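Local coordinates for protein dihydroorotase (Campylobacter jejuni subsp. jejuni, PDB 3PNU) that probably catalyses the reversible cyclisation of N-carbamoyl-L-aspartate to (S)-dihydroorotate in de novo pyrimidine synthesis, using a pair of zinc ions, at residues P140-M145 with P181-V186; D164-F169 with K193-L198. One frame throughout, in Å; residues are numbered along the deposited sequence.

Interaction 1. Residues P140-M145 with P181-V186; sequences PTLEAM and PRLKIV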
# COMPACT_ATOMS: atom_id res chain seq x y z
N PRO A 140 14.41 34.37 8.48
CA PRO A 140 15.65 34.93 7.90
C PRO A 140 16.08 34.24 6.61
O PRO A 140 16.39 34.92 5.62
CB PRO A 140 16.68 34.71 9.02
CG PRO A 140 15.86 34.62 10.28
CD PRO A 140 14.59 33.92 9.87
N THR A 141 16.10 32.92 6.62
CA THR A 141 16.50 32.13 5.46
C THR A 141 15.59 32.31 4.25
O THR A 141 16.07 32.56 3.14
CB THR A 141 16.52 30.68 5.82
OG1 THR A 141 17.30 30.50 7.01
CG2 THR A 141 17.08 29.83 4.66
N LEU A 142 14.28 32.19 4.44
CA LEU A 142 13.35 32.30 3.31
C LEU A 142 13.31 33.71 2.71
O LEU A 142 13.04 33.87 1.50
CB LEU A 142 11.95 31.82 3.68
CG LEU A 142 11.85 30.34 4.11
CD1 LEU A 142 10.41 29.97 4.36
CD2 LEU A 142 12.45 29.43 3.08
N GLU A 143 13.58 34.72 3.54
CA GLU A 143 13.61 36.10 3.05
C GLU A 143 14.85 36.35 2.22
O GLU A 143 14.78 37.02 1.21
CB GLU A 143 13.50 37.11 4.18
CG GLU A 143 12.08 37.22 4.72
CD GLU A 143 11.90 38.34 5.75
OE1 GLU A 143 12.93 38.83 6.30
OE2 GLU A 143 10.73 38.72 6.01
N ALA A 144 15.98 35.81 2.65
CA ALA A 144 17.22 35.94 1.89
C ALA A 144 17.02 35.22 0.56
O ALA A 144 17.36 35.75 -0.51
CB ALA A 144 18.38 35.35 2.65
N MET A 145 16.43 34.01 0.61
CA MET A 145 16.18 33.24 -0.61
C MET A 145 15.31 34.02 -1.55
O MET A 145 15.51 34.01 -2.76
CB MET A 145 15.54 31.90 -0.31
CG MET A 145 16.50 30.90 0.30
SD MET A 145 15.77 29.28 0.58
CE MET A 145 15.32 28.75 -1.08
N PRO A 181 5.60 35.94 -0.21
CA PRO A 181 4.99 36.08 -1.52
C PRO A 181 5.91 36.30 -2.71
O PRO A 181 5.45 36.16 -3.84
CB PRO A 181 4.02 37.25 -1.35
CG PRO A 181 4.59 38.06 -0.22
CD PRO A 181 5.39 37.13 0.64
N ARG A 182 7.17 36.63 -2.47
CA ARG A 182 8.12 36.82 -3.56
C ARG A 182 9.04 35.62 -3.69
O ARG A 182 9.94 35.62 -4.51
CB ARG A 182 8.93 38.10 -3.36
CG ARG A 182 8.07 39.36 -3.25
CD ARG A 182 8.90 40.61 -2.95
NE ARG A 182 9.83 40.41 -1.83
CZ ARG A 182 9.51 40.50 -0.54
NH1 ARG A 182 8.27 40.76 -0.14
NH2 ARG A 182 10.47 40.30 0.38
N LEU A 183 8.81 34.60 -2.87
CA LEU A 183 9.61 33.38 -2.92
C LEU A 183 8.99 32.39 -3.92
O LEU A 183 7.78 32.21 -3.94
CB LEU A 183 9.64 32.73 -1.55
CG LEU A 183 10.46 31.45 -1.32
CD1 LEU A 183 11.97 31.67 -1.54
CD2 LEU A 183 10.23 30.95 0.08
N LYS A 184 9.80 31.77 -4.76
CA LYS A 184 9.29 30.74 -5.64
C LYS A 184 9.29 29.47 -4.82
O LYS A 184 10.33 29.07 -4.26
CB LYS A 184 10.13 30.56 -6.90
CG LYS A 184 9.92 31.66 -7.89
CD LYS A 184 10.81 31.47 -9.11
CE LYS A 184 10.73 32.67 -10.00
NZ LYS A 184 11.91 32.73 -10.89
N ILE A 185 8.13 28.85 -4.72
CA ILE A 185 7.96 27.64 -3.95
C ILE A 185 7.50 26.56 -4.90
O ILE A 185 6.40 26.63 -5.46
CB ILE A 185 6.94 27.84 -2.82
CG1 ILE A 185 7.35 29.01 -1.91
CG2 ILE A 185 6.79 26.57 -2.02
CD1 ILE A 185 6.34 29.36 -0.81
N VAL A 186 8.34 25.55 -5.10
CA VAL A 186 8.00 24.46 -6.00
C VAL A 186 7.55 23.24 -5.21
O VAL A 186 8.32 22.66 -4.44
CB VAL A 186 9.18 24.09 -6.93
CG1 VAL A 186 8.74 23.03 -7.97
CG2 VAL A 186 9.68 25.33 -7.63

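Interaction 2. Residues D164-F169 with K193-L198; sequences DRESNF and KTLCEL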
# COMPACT_ATOMS: atom_id res chain seq x y z
N ASP A 164 -3.04 10.66 3.31
CA ASP A 164 -3.35 12.08 3.52
C ASP A 164 -2.12 12.98 3.71
O ASP A 164 -2.25 14.18 3.92
CB ASP A 164 -4.18 12.25 4.80
CG ASP A 164 -5.49 11.49 4.78
OD1 ASP A 164 -6.02 11.14 3.70
OD2 ASP A 164 -6.03 11.28 5.88
N ARG A 165 -0.93 12.42 3.64
CA ARG A 165 0.25 13.20 3.91
C ARG A 165 0.41 14.42 3.04
O ARG A 165 0.80 15.48 3.54
CB ARG A 165 1.50 12.34 3.82
CG ARG A 165 1.57 11.34 4.91
CD ARG A 165 2.74 10.43 4.75
NE ARG A 165 2.79 9.51 5.86
CZ ARG A 165 3.57 8.45 5.94
NH1 ARG A 165 4.40 8.15 4.94
NH2 ARG A 165 3.51 7.66 7.02
N GLU A 166 0.10 14.28 1.75
CA GLU A 166 0.26 15.42 0.84
C GLU A 166 -0.88 16.43 0.98
O GLU A 166 -0.63 17.64 1.09
CB GLU A 166 0.41 14.98 -0.61
CG GLU A 166 0.51 16.15 -1.56
CD GLU A 166 0.76 15.74 -3.00
OE1 GLU A 166 0.13 16.35 -3.89
OE2 GLU A 166 1.57 14.81 -3.25
N SER A 167 -2.13 15.96 0.99
CA SER A 167 -3.23 16.90 1.13
C SER A 167 -3.14 17.66 2.44
O SER A 167 -3.47 18.83 2.47
CB SER A 167 -4.57 16.21 1.02
OG SER A 167 -4.74 15.77 -0.32
N ASN A 168 -2.69 17.02 3.51
CA ASN A 168 -2.58 17.72 4.78
C ASN A 168 -1.44 18.72 4.77
O ASN A 168 -1.39 19.63 5.60
CB ASN A 168 -2.44 16.74 5.97
CG ASN A 168 -3.65 15.83 6.12
OD1 ASN A 168 -4.64 15.99 5.42
ND2 ASN A 168 -3.56 14.87 7.01
N PHE A 169 -0.51 18.56 3.83
CA PHE A 169 0.63 19.48 3.74
C PHE A 169 0.22 20.79 3.02
O PHE A 169 0.94 21.77 3.03
CB PHE A 169 1.79 18.82 3.01
CG PHE A 169 3.10 19.50 3.25
CD1 PHE A 169 3.90 19.11 4.31
CD2 PHE A 169 3.51 20.54 2.45
CE1 PHE A 169 5.10 19.74 4.55
CE2 PHE A 169 4.70 21.18 2.69
CZ PHE A 169 5.50 20.79 3.73
N LYS A 193 -5.18 15.90 -6.17
CA LYS A 193 -6.01 16.93 -6.76
C LYS A 193 -5.92 18.18 -5.88
O LYS A 193 -5.96 19.30 -6.37
CB LYS A 193 -7.44 16.42 -6.85
CG LYS A 193 -8.42 17.38 -7.52
CD LYS A 193 -9.75 16.69 -7.73
CE LYS A 193 -10.80 17.64 -8.28
NZ LYS A 193 -12.09 16.93 -8.52
N THR A 194 -5.76 17.98 -4.58
CA THR A 194 -5.64 19.09 -3.67
C THR A 194 -4.51 20.02 -4.09
O THR A 194 -4.69 21.23 -4.09
CB THR A 194 -5.34 18.64 -2.22
OG1 THR A 194 -6.32 17.67 -1.81
CG2 THR A 194 -5.34 19.83 -1.25
N LEU A 195 -3.36 19.47 -4.46
CA LEU A 195 -2.24 20.35 -4.83
C LEU A 195 -2.36 20.84 -6.27
O LEU A 195 -1.87 21.91 -6.61
CB LEU A 195 -0.87 19.73 -4.51
CG LEU A 195 -0.62 19.50 -3.01
CD1 LEU A 195 0.84 19.10 -2.75
CD2 LEU A 195 -0.95 20.76 -2.17
N CYS A 196 -3.02 20.06 -7.11
CA CYS A 196 -3.28 20.55 -8.46
C CYS A 196 -4.09 21.84 -8.35
O CYS A 196 -3.80 22.80 -9.03
CB CYS A 196 -4.04 19.53 -9.30
SG CYS A 196 -3.06 18.08 -9.65
N GLU A 197 -5.09 21.85 -7.49
CA GLU A 197 -5.94 23.04 -7.30
C GLU A 197 -5.23 24.18 -6.60
O GLU A 197 -5.33 25.32 -7.05
CB GLU A 197 -7.22 22.66 -6.55
CG GLU A 197 -8.15 21.81 -7.42
CD GLU A 197 -9.39 21.28 -6.70
OE1 GLU A 197 -9.56 21.52 -5.48
OE2 GLU A 197 -10.19 20.60 -7.38
N LEU A 198 -4.51 23.88 -5.52
CA LEU A 198 -3.79 24.90 -4.76
C LEU A 198 -2.79 25.65 -5.63
O LEU A 198 -2.51 26.81 -5.40
CB LEU A 198 -3.05 24.29 -3.56
CG LEU A 198 -2.42 25.27 -2.55
CD1 LEU A 198 -3.50 26.01 -1.70
CD2 LEU A 198 -1.47 24.54 -1.64

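Interaction 1. Residues P140-M145 with P181-V186
Leu183 reaches from the end of a loop into the side of helix 135-147, where its two methyl branches divide the work. CD2 takes the Leu142 side: it lies 4.0 Å from Leu142 CD2 and almost as close to Leu142 CB, the two leucine side chains meeting at a slant. CD1 takes the Met145 side, 3.8 Å from Met145 CB, and also rests 3.9 Å from the backbone atom Leu142 O. A single leucine fork thus fits against residues one helical turn apart. The fork is carried there because Leu183 CG stands anti to the backbone N (chi1 -178°), projecting the whole isobutyl group at the helix. All three touching residues are buried, and the tight part is mainly carbon against carbon, with Leu142 O at its margin. Further layers close round it: Leu176 of helix 170-179 and Phe180 pack on Leu142, while Leu105 of helix 102-108 packs on Met145.

The looser side lies toward Glu143 and Arg182. Their opposite charges stay apart, with Glu143 OE2 5.9 Å from Arg182 NH2, and Arg182 itself is exposed; its guanidinium has a long, weak ion pair with Asp147. The carbonyl Leu183 O accepts a hydrogen bond from Asn204 ND2. Beyond Leu183 the chain leads on into strand 185-187, which runs parallel to both 152-154 and 205-209. A helix of the outer layer packing on the loop that leads into a parallel strand fits the beta/alpha (TIM) barrel of the metallo-dependent hydrolases.

Interaction 2. Residues D164-F169 with K193-L198
Glu166 lays its extended side chain over the Leu195 side chain, the two crossing at an angle at the metal-binding end of the TIM barrel, where the loop leading to helix 170-179 meets the first turn of helix 193-201. With CG anti to the backbone N (chi1 177°), the chain runs extended and brings its end nearer to helix 193-201, although its first bond does not point there; its methylene CG comes to 3.8 Å from Leu195 CG, and its carboxylate end lies beside the same leucine. That carboxylate is held by hydroxyls of the two residues just before the helix, OE2 bonding to Thr191 OG1 and OE1 to Thr192 OG1, and because Thr192 OG1 also accepts from Leu195 N, the buried acid is tied to the beginning of the helix through one shared hydroxyl.

On the more open side Ser167 faces Thr194, and their backbones approach most closely there, with Ser167 CA 5.8 Å from Thr194 CA. Asp164 of the same loop makes a salt bridge to Arg238 of the second subunit, placing the loop at the dimer interface. Across the segments a single hydrogen bond forms, between Ser167 OG and Thr194 OG1, 2.9 Å apart.

In the fold
Interaction 1 lies on the side where strand 185-187 begins, interaction 2 beyond the end of that strand, by the metal site. Their segments alternate along the chain, helix 170-179 joins 164-169 of interaction 2 to 181-186 of interaction 1, and the two share it as a neighbour: Leu176 touches Leu142, while Tyr173 touches Leu195 and also Ile185. Their centres are 21 Å apart and their nearest atoms about 7 Å. Strand 185-187 leads from interaction 1 toward His189, a zinc ligand, and then into helix 193-201. Interaction 1 lies away from the metal centre, whereas the Glu166 side chain is about 5 Å from that of His189 and about 9 Å from a zinc ion.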